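Local coordinates for protein 3-deoxy-d-manno-octulosonic-acid transferase (Acinetobacter baumannii, PDB 4BFC) that probably transfers 3-deoxy-D-manno-octulosonic acid (Kdo) from CMP-Kdo onto a lipid A precursor, the present fragment being its C-terminal CMP-Kdo-binding domain, at residues 42-47 with 73-78; 96-101 with 111-116; 121-126 with 150-155; 129-134 with 190-195. All coordinates share one frame; numbering follows the deposited sequence.

Contact 1: residues 42-47 with 73-78; sequences RQVVTI and VCIVVP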
loop_
_atom_site.group_PDB
_atom_site.type_symbol
_atom_site.label_atom_id
_atom_site.label_comp_id
_atom_site.label_asym_id
_atom_site.label_seq_id
_atom_site.Cartn_x
_atom_site.Cartn_y
_atom_site.Cartn_z
ATOM N N ARG A 42 3.888 -32.965 -11.676
ATOM C CA ARG A 42 4.588 -32.075 -10.795
ATOM C C ARG A 42 3.645 -31.864 -9.595
ATOM O O ARG A 42 2.387 -32.059 -9.715
ATOM C CB ARG A 42 4.819 -30.691 -11.448
ATOM C CG ARG A 42 5.657 -30.709 -12.732
ATOM C CD ARG A 42 7.023 -31.312 -12.450
ATOM N NE ARG A 42 7.959 -30.555 -11.601
ATOM C CZ ARG A 42 8.750 -29.568 -12.004
ATOM N NH1 ARG A 42 8.718 -29.165 -13.295
ATOM N NH2 ARG A 42 9.621 -29.061 -11.152
ATOM N N GLN A 43 4.259 -31.567 -8.467
ATOM C CA GLN A 43 3.491 -31.099 -7.286
ATOM C C GLN A 43 3.771 -29.601 -7.140
ATOM O O GLN A 43 4.882 -29.200 -6.807
ATOM C CB GLN A 43 3.892 -31.826 -6.030
ATOM C CG GLN A 43 3.471 -33.263 -6.061
ATOM C CD GLN A 43 4.014 -34.020 -4.862
ATOM O OE1 GLN A 43 5.187 -33.891 -4.483
ATOM N NE2 GLN A 43 3.143 -34.778 -4.233
ATOM N N VAL A 44 2.709 -28.817 -7.409
ATOM C CA VAL A 44 2.851 -27.341 -7.441
ATOM C C VAL A 44 2.446 -26.739 -6.086
ATOM O O VAL A 44 1.273 -26.942 -5.644
ATOM C CB VAL A 44 1.942 -26.741 -8.509
ATOM C CG1 VAL A 44 2.102 -25.207 -8.527
ATOM C CG2 VAL A 44 2.387 -27.345 -9.864
ATOM N N VAL A 45 3.421 -26.091 -5.451
ATOM C CA VAL A 45 3.197 -25.411 -4.150
ATOM C C VAL A 45 3.355 -23.910 -4.409
ATOM O O VAL A 45 4.355 -23.519 -5.055
ATOM C CB VAL A 45 4.139 -25.962 -3.041
ATOM C CG1 VAL A 45 4.021 -27.502 -3.003
ATOM C CG2 VAL A 45 5.619 -25.602 -3.182
ATOM N N THR A 46 2.448 -23.114 -3.842
ATOM C CA THR A 46 2.494 -21.677 -4.209
ATOM C C THR A 46 2.610 -20.771 -2.975
ATOM O O THR A 46 1.825 -20.968 -1.974
ATOM C CB THR A 46 1.228 -21.406 -5.020
ATOM O OG1 THR A 46 1.349 -22.078 -6.269
ATOM C CG2 THR A 46 0.981 -19.886 -5.324
ATOM N N ILE A 47 3.503 -19.789 -2.969
ATOM C CA ILE A 47 3.505 -18.792 -1.940
ATOM C C ILE A 47 2.992 -17.490 -2.603
ATOM O O ILE A 47 3.567 -17.008 -3.579
ATOM C CB ILE A 47 4.827 -18.532 -1.205
ATOM C CG1 ILE A 47 5.935 -18.079 -2.182
ATOM C CG2 ILE A 47 5.290 -19.813 -0.490
ATOM C CD1 ILE A 47 7.329 -17.917 -1.575
ATOM N N VAL A 73 7.594 -28.071 -7.425
ATOM C CA VAL A 73 8.015 -26.762 -7.977
ATOM C C VAL A 73 7.221 -25.781 -7.171
ATOM O O VAL A 73 6.047 -26.048 -6.840
ATOM C CB VAL A 73 7.636 -26.626 -9.449
ATOM C CG1 VAL A 73 6.156 -26.966 -9.769
ATOM C CG2 VAL A 73 8.088 -25.261 -9.975
ATOM N N CYS A 74 7.896 -24.696 -6.835
ATOM C CA CYS A 74 7.223 -23.597 -6.043
ATOM C C CYS A 74 6.968 -22.402 -6.933
ATOM O O CYS A 74 7.890 -21.819 -7.447
ATOM C CB CYS A 74 8.082 -23.223 -4.897
ATOM S SG CYS A 74 7.380 -21.940 -3.880
ATOM N N ILE A 75 5.704 -22.014 -7.015
ATOM C CA ILE A 75 5.324 -20.734 -7.660
ATOM C C ILE A 75 5.423 -19.619 -6.603
ATOM O O ILE A 75 4.842 -19.781 -5.495
ATOM C CB ILE A 75 3.911 -20.822 -8.277
ATOM C CG1 ILE A 75 3.861 -21.908 -9.381
ATOM C CG2 ILE A 75 3.499 -19.390 -8.798
ATOM C CD1 ILE A 75 2.516 -22.049 -10.089
ATOM N N VAL A 76 6.084 -18.494 -6.912
ATOM C CA VAL A 76 6.236 -17.359 -5.944
ATOM C C VAL A 76 5.565 -16.110 -6.546
ATOM O O VAL A 76 5.888 -15.749 -7.669
ATOM C CB VAL A 76 7.738 -17.081 -5.656
ATOM C CG1 VAL A 76 7.834 -15.941 -4.675
ATOM C CG2 VAL A 76 8.358 -18.348 -5.024
ATOM N N VAL A 77 4.609 -15.529 -5.810
ATOM C CA VAL A 77 3.842 -14.378 -6.318
ATOM C C VAL A 77 4.013 -13.234 -5.302
ATOM O O VAL A 77 3.214 -13.092 -4.360
ATOM C CB VAL A 77 2.352 -14.720 -6.543
ATOM C CG1 VAL A 77 1.691 -13.600 -7.377
ATOM C CG2 VAL A 77 2.149 -16.142 -7.101
ATOM N N PRO A 78 5.058 -12.439 -5.403
ATOM C CA PRO A 78 5.267 -11.381 -4.379
ATOM C C PRO A 78 4.125 -10.326 -4.452
ATOM O O PRO A 78 3.490 -10.087 -5.556
ATOM C CB PRO A 78 6.593 -10.710 -4.826
ATOM C CG PRO A 78 7.257 -11.883 -5.524
ATOM C CD PRO A 78 6.175 -12.437 -6.382
#

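Contact 2: residues 96-101 with 111-116; sequences LITHRR and TQVYLA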
loop_
_atom_site.group_PDB
_atom_site.type_symbol
_atom_site.label_atom_id
_atom_site.label_comp_id
_atom_site.label_asym_id
_atom_site.label_seq_id
_atom_site.Cartn_x
_atom_site.Cartn_y
_atom_site.Cartn_z
ATOM N N LEU A 96 18.576 -21.941 -6.730
ATOM C CA LEU A 96 17.445 -22.697 -7.171
ATOM C C LEU A 96 17.232 -22.298 -8.617
ATOM O O LEU A 96 17.360 -21.088 -8.933
ATOM C CB LEU A 96 16.200 -22.349 -6.304
ATOM C CG LEU A 96 16.277 -22.747 -4.818
ATOM C CD1 LEU A 96 15.156 -22.098 -3.981
ATOM C CD2 LEU A 96 16.250 -24.272 -4.735
ATOM N N ILE A 97 16.920 -23.249 -9.475
ATOM C CA ILE A 97 16.653 -22.973 -10.882
ATOM C C ILE A 97 15.325 -22.208 -10.959
ATOM O O ILE A 97 14.273 -22.771 -10.594
ATOM C CB ILE A 97 16.631 -24.252 -11.736
ATOM C CG1 ILE A 97 18.042 -24.894 -11.777
ATOM C CG2 ILE A 97 16.078 -23.959 -13.140
ATOM C CD1 ILE A 97 18.081 -26.299 -12.349
ATOM N N THR A 98 15.350 -20.975 -11.484
ATOM C CA THR A 98 14.189 -20.048 -11.420
ATOM C C THR A 98 13.861 -19.471 -12.800
ATOM O O THR A 98 14.775 -18.960 -13.480
ATOM C CB THR A 98 14.527 -18.892 -10.463
ATOM O OG1 THR A 98 14.996 -19.408 -9.205
ATOM C CG2 THR A 98 13.276 -17.915 -10.177
ATOM N N HIS A 99 12.626 -19.659 -13.234
ATOM C CA HIS A 99 12.084 -19.119 -14.477
ATOM C C HIS A 99 11.058 -18.079 -14.161
ATOM O O HIS A 99 10.462 -18.047 -13.035
ATOM C CB HIS A 99 11.565 -20.249 -15.346
ATOM C CG HIS A 99 12.652 -21.220 -15.700
ATOM N ND1 HIS A 99 13.799 -20.842 -16.344
ATOM C CD2 HIS A 99 12.814 -22.552 -15.357
ATOM C CE1 HIS A 99 14.613 -21.931 -16.448
ATOM N NE2 HIS A 99 14.012 -22.956 -15.843
ATOM N N ARG A 100 10.904 -17.140 -15.091
ATOM C CA ARG A 100 10.109 -15.894 -14.839
ATOM C C ARG A 100 8.979 -15.662 -15.816
ATOM O O ARG A 100 9.173 -15.693 -17.049
ATOM C CB ARG A 100 11.020 -14.645 -14.869
ATOM C CG ARG A 100 12.213 -14.672 -13.948
ATOM C CD ARG A 100 13.021 -13.408 -14.102
ATOM N NE ARG A 100 12.332 -12.321 -13.419
ATOM C CZ ARG A 100 12.947 -11.221 -12.894
ATOM N NH1 ARG A 100 14.270 -11.030 -12.990
ATOM N NH2 ARG A 100 12.219 -10.311 -12.206
ATOM N N ARG A 101 7.764 -15.463 -15.319
ATOM C CA ARG A 101 6.637 -15.142 -16.146
ATOM C C ARG A 101 6.955 -13.873 -16.970
ATOM O O ARG A 101 6.587 -13.803 -18.134
ATOM C CB ARG A 101 5.396 -14.878 -15.235
ATOM C CG ARG A 101 4.114 -14.494 -15.936
ATOM C CD ARG A 101 3.641 -15.601 -16.880
ATOM N NE ARG A 101 2.239 -15.454 -17.166
ATOM C CZ ARG A 101 1.579 -16.270 -17.980
ATOM N NH1 ARG A 101 2.252 -17.220 -18.611
ATOM N NH2 ARG A 101 0.280 -16.089 -18.168
ATOM N N THR A 111 12.747 -26.632 -13.662
ATOM C CA THR A 111 12.373 -25.475 -12.856
ATOM C C THR A 111 12.058 -25.875 -11.448
ATOM O O THR A 111 11.242 -26.804 -11.222
ATOM C CB THR A 111 11.096 -24.876 -13.390
ATOM O OG1 THR A 111 11.297 -24.497 -14.746
ATOM C CG2 THR A 111 10.704 -23.635 -12.510
ATOM N N GLN A 112 12.662 -25.157 -10.536
ATOM C CA GLN A 112 12.481 -25.410 -9.093
ATOM C C GLN A 112 11.569 -24.328 -8.546
ATOM O O GLN A 112 10.766 -24.579 -7.635
ATOM C CB GLN A 112 13.804 -25.396 -8.385
ATOM C CG GLN A 112 14.680 -26.604 -8.772
ATOM C CD GLN A 112 15.986 -26.692 -7.980
ATOM O OE1 GLN A 112 16.878 -25.809 -8.075
ATOM N NE2 GLN A 112 16.106 -27.738 -7.158
ATOM N N VAL A 113 11.762 -23.099 -9.042
ATOM C CA VAL A 113 10.892 -21.973 -8.581
ATOM C C VAL A 113 10.404 -21.276 -9.853
ATOM O O VAL A 113 11.200 -20.984 -10.749
ATOM C CB VAL A 113 11.670 -20.961 -7.718
ATOM C CG1 VAL A 113 10.784 -19.728 -7.323
ATOM C CG2 VAL A 113 12.228 -21.639 -6.459
ATOM N N TYR A 114 9.114 -21.023 -9.931
ATOM C CA TYR A 114 8.602 -20.196 -10.966
ATOM C C TYR A 114 8.230 -18.865 -10.345
ATOM O O TYR A 114 7.294 -18.809 -9.532
ATOM C CB TYR A 114 7.375 -20.876 -11.556
ATOM C CG TYR A 114 6.908 -20.194 -12.806
ATOM C CD1 TYR A 114 7.686 -20.201 -13.971
ATOM C CD2 TYR A 114 5.687 -19.484 -12.816
ATOM C CE1 TYR A 114 7.233 -19.556 -15.146
ATOM C CE2 TYR A 114 5.199 -18.872 -13.970
ATOM C CZ TYR A 114 6.023 -18.874 -15.131
ATOM O OH TYR A 114 5.521 -18.253 -16.261
ATOM N N LEU A 115 8.985 -17.828 -10.707
ATOM C CA LEU A 115 8.626 -16.477 -10.230
ATOM C C LEU A 115 7.531 -15.897 -11.122
ATOM O O LEU A 115 7.743 -15.596 -12.344
ATOM C CB LEU A 115 9.834 -15.606 -10.198
ATOM C CG LEU A 115 9.646 -14.163 -9.780
ATOM C CD1 LEU A 115 9.032 -14.038 -8.353
ATOM C CD2 LEU A 115 11.021 -13.476 -9.803
ATOM N N ALA A 116 6.337 -15.780 -10.555
ATOM C CA ALA A 116 5.189 -15.254 -11.262
ATOM C C ALA A 116 5.125 -13.718 -11.156
ATOM O O ALA A 116 4.259 -13.100 -10.478
ATOM C CB ALA A 116 3.869 -15.971 -10.829
#

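Contact 3: residues 121-126 with 150-155; sequences ELWLWY and PMVLNV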
loop_
_atom_site.group_PDB
_atom_site.type_symbol
_atom_site.label_atom_id
_atom_site.label_comp_id
_atom_site.label_asym_id
_atom_site.label_seq_id
_atom_site.Cartn_x
_atom_site.Cartn_y
_atom_site.Cartn_z
ATOM N N GLU A 121 -2.610 -11.828 -12.234
ATOM C CA GLU A 121 -2.733 -13.230 -12.592
ATOM C C GLU A 121 -2.736 -14.199 -11.405
ATOM O O GLU A 121 -2.724 -15.423 -11.588
ATOM C CB GLU A 121 -1.602 -13.608 -13.553
ATOM C CG GLU A 121 -1.435 -12.786 -14.795
ATOM C CD GLU A 121 -0.530 -13.497 -15.797
ATOM O OE1 GLU A 121 0.689 -13.512 -15.602
ATOM O OE2 GLU A 121 -1.066 -14.086 -16.773
ATOM N N LEU A 122 -2.859 -13.658 -10.186
ATOM C CA LEU A 122 -2.962 -14.511 -8.992
ATOM C C LEU A 122 -3.938 -15.708 -9.115
ATOM O O LEU A 122 -3.604 -16.851 -8.665
ATOM C CB LEU A 122 -3.250 -13.625 -7.756
ATOM C CG LEU A 122 -2.999 -14.307 -6.424
ATOM C CD1 LEU A 122 -1.603 -14.923 -6.267
ATOM C CD2 LEU A 122 -3.420 -13.386 -5.290
ATOM N N TRP A 123 -5.144 -15.520 -9.708
ATOM C CA TRP A 123 -6.114 -16.588 -9.916
ATOM C C TRP A 123 -5.561 -17.712 -10.769
ATOM O O TRP A 123 -5.809 -18.856 -10.496
ATOM C CB TRP A 123 -7.419 -16.070 -10.526
ATOM C CG TRP A 123 -8.316 -15.528 -9.448
ATOM C CD1 TRP A 123 -8.040 -14.472 -8.584
ATOM C CD2 TRP A 123 -9.632 -16.054 -9.011
ATOM N NE1 TRP A 123 -9.080 -14.280 -7.702
ATOM C CE2 TRP A 123 -10.064 -15.192 -7.899
ATOM C CE3 TRP A 123 -10.469 -17.094 -9.423
ATOM C CZ2 TRP A 123 -11.283 -15.387 -7.241
ATOM C CZ3 TRP A 123 -11.693 -17.281 -8.744
ATOM C CH2 TRP A 123 -12.085 -16.442 -7.682
ATOM N N LEU A 124 -4.801 -17.366 -11.807
ATOM C CA LEU A 124 -4.208 -18.409 -12.629
ATOM C C LEU A 124 -3.315 -19.342 -11.768
ATOM O O LEU A 124 -3.419 -20.565 -11.915
ATOM C CB LEU A 124 -3.376 -17.786 -13.774
ATOM C CG LEU A 124 -2.491 -18.587 -14.743
ATOM C CD1 LEU A 124 -3.368 -19.646 -15.354
ATOM C CD2 LEU A 124 -1.847 -17.656 -15.811
ATOM N N TRP A 125 -2.431 -18.738 -10.960
ATOM C CA TRP A 125 -1.462 -19.518 -10.140
ATOM C C TRP A 125 -2.200 -20.344 -9.122
ATOM O O TRP A 125 -1.924 -21.517 -8.988
ATOM C CB TRP A 125 -0.413 -18.639 -9.505
ATOM C CG TRP A 125 0.171 -17.698 -10.552
ATOM C CD1 TRP A 125 0.179 -16.327 -10.511
ATOM C CD2 TRP A 125 0.665 -18.057 -11.883
ATOM N NE1 TRP A 125 0.675 -15.798 -11.682
ATOM C CE2 TRP A 125 0.988 -16.789 -12.550
ATOM C CE3 TRP A 125 0.849 -19.251 -12.567
ATOM C CZ2 TRP A 125 1.483 -16.750 -13.823
ATOM C CZ3 TRP A 125 1.312 -19.196 -13.896
ATOM C CH2 TRP A 125 1.674 -17.973 -14.477
ATOM N N TYR A 126 -3.131 -19.742 -8.373
ATOM C CA TYR A 126 -3.950 -20.621 -7.461
ATOM C C TYR A 126 -4.631 -21.795 -8.214
ATOM O O TYR A 126 -4.670 -22.908 -7.739
ATOM C CB TYR A 126 -5.095 -19.807 -6.830
ATOM C CG TYR A 126 -4.704 -18.829 -5.771
ATOM C CD1 TYR A 126 -3.791 -19.215 -4.781
ATOM C CD2 TYR A 126 -5.259 -17.529 -5.717
ATOM C CE1 TYR A 126 -3.426 -18.360 -3.769
ATOM C CE2 TYR A 126 -4.894 -16.662 -4.683
ATOM C CZ TYR A 126 -3.994 -17.083 -3.725
ATOM O OH TYR A 126 -3.648 -16.265 -2.710
ATOM N N PRO A 150 -8.022 -18.613 -2.874
ATOM C CA PRO A 150 -7.671 -20.050 -2.965
ATOM C C PRO A 150 -8.726 -21.021 -2.470
ATOM O O PRO A 150 -8.843 -22.103 -3.028
ATOM C CB PRO A 150 -6.325 -20.162 -2.176
ATOM C CG PRO A 150 -6.341 -18.983 -1.263
ATOM C CD PRO A 150 -7.069 -17.889 -2.019
ATOM N N MET A 151 -9.544 -20.628 -1.491
ATOM C CA MET A 151 -10.586 -21.476 -0.914
ATOM C C MET A 151 -11.618 -21.819 -1.985
ATOM O O MET A 151 -12.088 -22.939 -2.118
ATOM C CB MET A 151 -11.297 -20.709 0.216
ATOM C CG MET A 151 -10.533 -20.509 1.526
ATOM S SD MET A 151 -10.328 -22.015 2.517
ATOM C CE MET A 151 -9.262 -21.463 3.812
ATOM N N VAL A 152 -11.973 -20.794 -2.740
ATOM C CA VAL A 152 -13.009 -20.921 -3.772
ATOM C C VAL A 152 -12.487 -21.829 -4.886
ATOM O O VAL A 152 -13.244 -22.575 -5.481
ATOM C CB VAL A 152 -13.329 -19.478 -4.290
ATOM C CG1 VAL A 152 -13.962 -19.434 -5.680
ATOM C CG2 VAL A 152 -14.181 -18.717 -3.273
ATOM N N LEU A 153 -11.174 -21.812 -5.112
ATOM C CA LEU A 153 -10.564 -22.675 -6.143
ATOM C C LEU A 153 -10.115 -24.033 -5.642
ATOM O O LEU A 153 -9.406 -24.793 -6.351
ATOM C CB LEU A 153 -9.433 -21.949 -6.879
ATOM C CG LEU A 153 -9.744 -20.692 -7.689
ATOM C CD1 LEU A 153 -8.445 -19.921 -7.939
ATOM C CD2 LEU A 153 -10.427 -21.014 -9.024
ATOM N N ASN A 154 -10.568 -24.390 -4.438
ATOM C CA ASN A 154 -10.359 -25.700 -3.879
ATOM C C ASN A 154 -8.902 -26.050 -3.540
ATOM O O ASN A 154 -8.523 -27.218 -3.482
ATOM C CB ASN A 154 -11.038 -26.777 -4.775
ATOM C CG ASN A 154 -12.534 -26.516 -4.932
ATOM O OD1 ASN A 154 -13.261 -26.530 -3.951
ATOM N ND2 ASN A 154 -12.983 -26.216 -6.159
ATOM N N VAL A 155 -8.110 -25.017 -3.233
ATOM C CA VAL A 155 -6.718 -25.184 -2.877
ATOM C C VAL A 155 -6.567 -25.231 -1.363
ATOM O O VAL A 155 -6.944 -24.280 -0.697
ATOM C CB VAL A 155 -5.828 -24.032 -3.369
ATOM C CG1 VAL A 155 -4.375 -24.335 -3.034
ATOM C CG2 VAL A 155 -6.008 -23.835 -4.858
#

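Contact 4: residues 129-134 with 190-195; sequences SQVCFV and DIWLAC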
loop_
_atom_site.group_PDB
_atom_site.type_symbol
_atom_site.label_atom_id
_atom_site.label_comp_id
_atom_site.label_asym_id
_atom_site.label_seq_id
_atom_site.Cartn_x
_atom_site.Cartn_y
_atom_site.Cartn_z
ATOM N N SER A 129 -2.334 -24.708 -8.452
ATOM C CA SER A 129 -1.624 -25.116 -7.248
ATOM C C SER A 129 -2.267 -26.389 -6.615
ATOM O O SER A 129 -3.529 -26.553 -6.615
ATOM C CB SER A 129 -1.740 -23.984 -6.207
ATOM O OG SER A 129 -1.228 -22.730 -6.713
ATOM N N GLN A 130 -1.406 -27.215 -6.016
ATOM C CA GLN A 130 -1.832 -28.329 -5.150
ATOM C C GLN A 130 -2.068 -27.860 -3.718
ATOM O O GLN A 130 -3.004 -28.336 -3.050
ATOM C CB GLN A 130 -0.868 -29.523 -5.170
ATOM C CG GLN A 130 -1.137 -30.510 -6.278
ATOM C CD GLN A 130 -0.956 -29.898 -7.625
ATOM O OE1 GLN A 130 0.192 -29.785 -8.126
ATOM N NE2 GLN A 130 -2.050 -29.492 -8.239
ATOM N N VAL A 131 -1.192 -26.955 -3.253
ATOM C CA VAL A 131 -1.355 -26.345 -1.943
ATOM C C VAL A 131 -0.822 -24.919 -2.070
ATOM O O VAL A 131 -0.004 -24.613 -2.969
ATOM C CB VAL A 131 -0.540 -27.053 -0.787
ATOM C CG1 VAL A 131 -1.054 -28.477 -0.482
ATOM C CG2 VAL A 131 0.966 -27.077 -1.069
ATOM N N CYS A 132 -1.217 -24.097 -1.119
ATOM C CA CYS A 132 -0.702 -22.751 -1.103
ATOM C C CYS A 132 -0.488 -22.199 0.303
ATOM O O CYS A 132 -0.914 -22.777 1.306
ATOM C CB CYS A 132 -1.623 -21.816 -1.939
ATOM S SG CYS A 132 -3.097 -21.266 -1.058
ATOM N N PHE A 133 0.270 -21.119 0.351
ATOM C CA PHE A 133 0.430 -20.273 1.512
ATOM C C PHE A 133 0.116 -18.808 1.111
ATOM O O PHE A 133 0.648 -18.314 0.146
ATOM C CB PHE A 133 1.887 -20.340 1.949
ATOM C CG PHE A 133 2.317 -19.279 2.946
ATOM C CD1 PHE A 133 2.002 -19.314 4.318
ATOM C CD2 PHE A 133 2.942 -18.104 2.463
ATOM C CE1 PHE A 133 2.419 -18.280 5.176
ATOM C CE2 PHE A 133 3.351 -17.055 3.311
ATOM C CZ PHE A 133 3.113 -17.159 4.716
ATOM N N VAL A 134 -0.739 -18.168 1.899
ATOM C CA VAL A 134 -1.127 -16.754 1.676
ATOM C C VAL A 134 -0.333 -15.877 2.623
ATOM O O VAL A 134 -0.462 -15.957 3.859
ATOM C CB VAL A 134 -2.654 -16.521 1.817
ATOM C CG1 VAL A 134 -2.943 -14.995 1.594
ATOM C CG2 VAL A 134 -3.395 -17.376 0.766
ATOM N N ASP A 190 6.291 -28.180 6.471
ATOM C CA ASP A 190 5.775 -29.468 7.105
ATOM C C ASP A 190 4.374 -29.732 6.684
ATOM O O ASP A 190 3.968 -30.838 6.312
ATOM C CB ASP A 190 5.655 -29.400 8.651
ATOM C CG ASP A 190 5.185 -30.733 9.269
ATOM O OD1 ASP A 190 6.064 -31.610 9.362
ATOM O OD2 ASP A 190 3.975 -30.922 9.636
ATOM N N ILE A 191 3.583 -28.684 6.832
ATOM C CA ILE A 191 2.188 -28.811 6.558
ATOM C C ILE A 191 1.992 -29.145 5.055
ATOM O O ILE A 191 1.143 -30.021 4.711
ATOM C CB ILE A 191 1.376 -27.526 6.970
ATOM C CG1 ILE A 191 1.323 -27.343 8.511
ATOM C CG2 ILE A 191 0.006 -27.547 6.380
ATOM C CD1 ILE A 191 0.951 -25.928 8.962
ATOM N N TRP A 192 2.701 -28.452 4.171
ATOM C CA TRP A 192 2.572 -28.714 2.751
ATOM C C TRP A 192 2.946 -30.175 2.458
ATOM O O TRP A 192 2.218 -30.844 1.761
ATOM C CB TRP A 192 3.516 -27.845 1.960
ATOM C CG TRP A 192 2.969 -26.468 1.683
ATOM C CD1 TRP A 192 1.708 -25.934 1.924
ATOM C CD2 TRP A 192 3.722 -25.450 0.998
ATOM N NE1 TRP A 192 1.647 -24.595 1.442
ATOM C CE2 TRP A 192 2.863 -24.268 0.900
ATOM C CE3 TRP A 192 5.018 -25.399 0.473
ATOM C CZ2 TRP A 192 3.279 -23.141 0.223
ATOM C CZ3 TRP A 192 5.441 -24.222 -0.145
ATOM C CH2 TRP A 192 4.590 -23.126 -0.260
ATOM N N LEU A 193 4.079 -30.623 2.989
ATOM C CA LEU A 193 4.514 -31.981 2.628
ATOM C C LEU A 193 3.533 -33.031 3.119
ATOM O O LEU A 193 3.304 -34.057 2.429
ATOM C CB LEU A 193 5.937 -32.211 3.083
ATOM C CG LEU A 193 6.971 -31.320 2.456
ATOM C CD1 LEU A 193 8.274 -31.502 3.201
ATOM C CD2 LEU A 193 7.086 -31.667 0.963
ATOM N N ALA A 194 2.989 -32.772 4.302
ATOM C CA ALA A 194 1.941 -33.643 4.838
ATOM C C ALA A 194 0.705 -33.634 3.959
ATOM O O ALA A 194 0.227 -34.668 3.573
ATOM C CB ALA A 194 1.612 -33.246 6.255
ATOM N N CYS A 195 0.233 -32.441 3.532
ATOM C CA CYS A 195 -0.946 -32.395 2.654
ATOM C C CYS A 195 -0.746 -33.177 1.360
ATOM O O CYS A 195 -1.637 -33.888 0.864
ATOM C CB CYS A 195 -1.281 -30.937 2.282
ATOM S SG CYS A 195 -1.972 -29.941 3.622
#

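Contact 1: residues 42-47 with 73-78
Five backbone hydrogen bonds join residues 43-47 to 73-77 as parallel neighbours. Val45 takes part through both its polar atoms: its N reaches Val73 O at 3.0 Å in a nearly straight bond (174°), and its O accepts from Ile75 N at 2.8 Å. Ile47 repeats the pattern between Ile75 O and Val77 N. At the start of the pairing, the Arg42 guanidinium lays one face over the side chain of Val73, NH2 standing 3.6 Å from CB, while its N-H groups are bonded to the backbone oxygens of Lys71, Leu72, His108 and Thr111. Beyond the backbone bonds, Val44 CG1 meets Ile75 CD1 at 3.5 Å on the face that also carries Thr46. On the other face Ile47 CG1 lies between its backbone N and carbonyl carbon (chi1 60°), which sets CD1 3.6 Å from Val76 CG2, the two side chains pointing the same way. In this right-handed beta-alpha-beta unit, completed by helix 54-68, largely aliphatic side chains flank the five bonds, and Ser129 satisfies the Thr46 hydroxyl.

Contact 2: residues 96-101 with 111-116
Gln112 meets Ile97 through a side chain extended beyond CG (chi2 -175°), which carries OE1 to the backbone N of Ile97 at 2.9 Å. The N-H arrives in the carbonyl plane on a lone pair; the side-chain amide takes the place of a backbone acceptor just ahead of the regular pairing. Ile97 O in turn accepts from two consecutive amides, Gln112 N and Val113 N. At the far end Tyr114, with CG anti to its backbone N (chi1 -170°), reaches across to segment 96-101, where OH lies 3.3 Å from both CA and CD of Arg101; that hydroxyl is hydrogen-bonded to Gln105 O. Between these ends the parallel strands exchange backbone bonds, Leu115 N to His99 O being 2.8 Å long. Leu96 CD1 packs on Val113 CG2 at 3.9 Å. Strand 98-100 is one of the two outermost strands of the sheet within the chain, with 113-115 separating it from strand 72-78. Helix 84-93 covers the Thr98 and Leu115 face, whereas Ala116 and Arg101 touch Trp125 of helix 122-128.

Contact 3: residues 121-126 with 150-155
Pro150 lies over one face of the Tyr126 ring, a CH-pi contact in which CD stands 3.9 Å from the ring centroid and 23° off its normal. The proline belongs to the last turn of helix 148-152, which closes in a Schellman motif, and its packing joins that turn to helix 122-128 on one side of the Rossmann-like sheet. Further along, Val152 puts CG1 4.1 Å from CH2 of Trp123, a looser touch at the solvent-facing margin. Leu153, the first residue to leave the helix, reaches between the two aromatic residues: CD1 meets Tyr126 CB at 3.5 Å and Trp123 CE3 at 3.8 Å, with CD2 also near the indole. The indole NE1 is held by Glu149, which helps fix the ring's rotation. Asn154, at positive phi, supplies the C-prime position, its N bonded to Met151 O. Val155 N completes the motif by bonding to Pro150 O, and Val155 CG2, anti to the carbonyl carbon, comes within 3.3 Å of Tyr126 O.

Contact 4: residues 129-134 with 190-195
Between segments 129-134 and 190-195 the one hydrogen bond runs from Trp192 NE1 to Cys132 O. It is 3.1 Å long and nearly straight at the hydrogen (172°), and the oxygen sits in the plane of the indole. At the acceptor the geometry is unusual: the donor stands above the carbonyl plane, with a C=O...N angle of 91°, and therefore uses no lone pair. The ring also makes a CH-pi contact, for Val131 CG2 rests over the five-membered ring 3.4 Å from its centroid. The valine's first torsion puts CG2 between the backbone N and the carbonyl carbon, over the indole, and turns CG1 to Cys195. In the Rossmann-like layering of the domain, a parallel sheet with helices on both sides, the helix runs roughly antiparallel to the strand beneath it (158°), and Trp192 extends across to Val45 and Ile47 of strand 43-50. The remaining contacts are apolar. Phe133 CB approaches Trp192 CZ2 at 3.6 Å, and Val131 CG1 meets Cys195 CB at 3.7 Å, close to where a beta-mercaptoethanol, probably from the crystallisation liquor, lies about 2 Å from the Cys195 side chain, consistent with a mixed disulfide.

Overall arrangement
Contacts 1 and 4 are the buried ones and meet in the middle of the sheet, where strands 43-50 and 131-134 are neighbours; the hydroxyls of Thr46 and Ser129 are hydrogen-bonded between them. Contacts 1 and 2 follow one another through strands 72-78 and 113-115, but contact 2 lies toward the sheet edge, its centre about 13 Å from the centre of the chain, and there a glutamine amide extends the backbone pairing and arginines form salt bridges at its margin. Contact 3 works differently, through aromatic and aliphatic side chains of helix 122-128 and of the end of helix 148-152, and is partly buried. It touches contact 4 by Pro150 on Cys132 and contact 2 by the Arg101-Glu121 salt bridge.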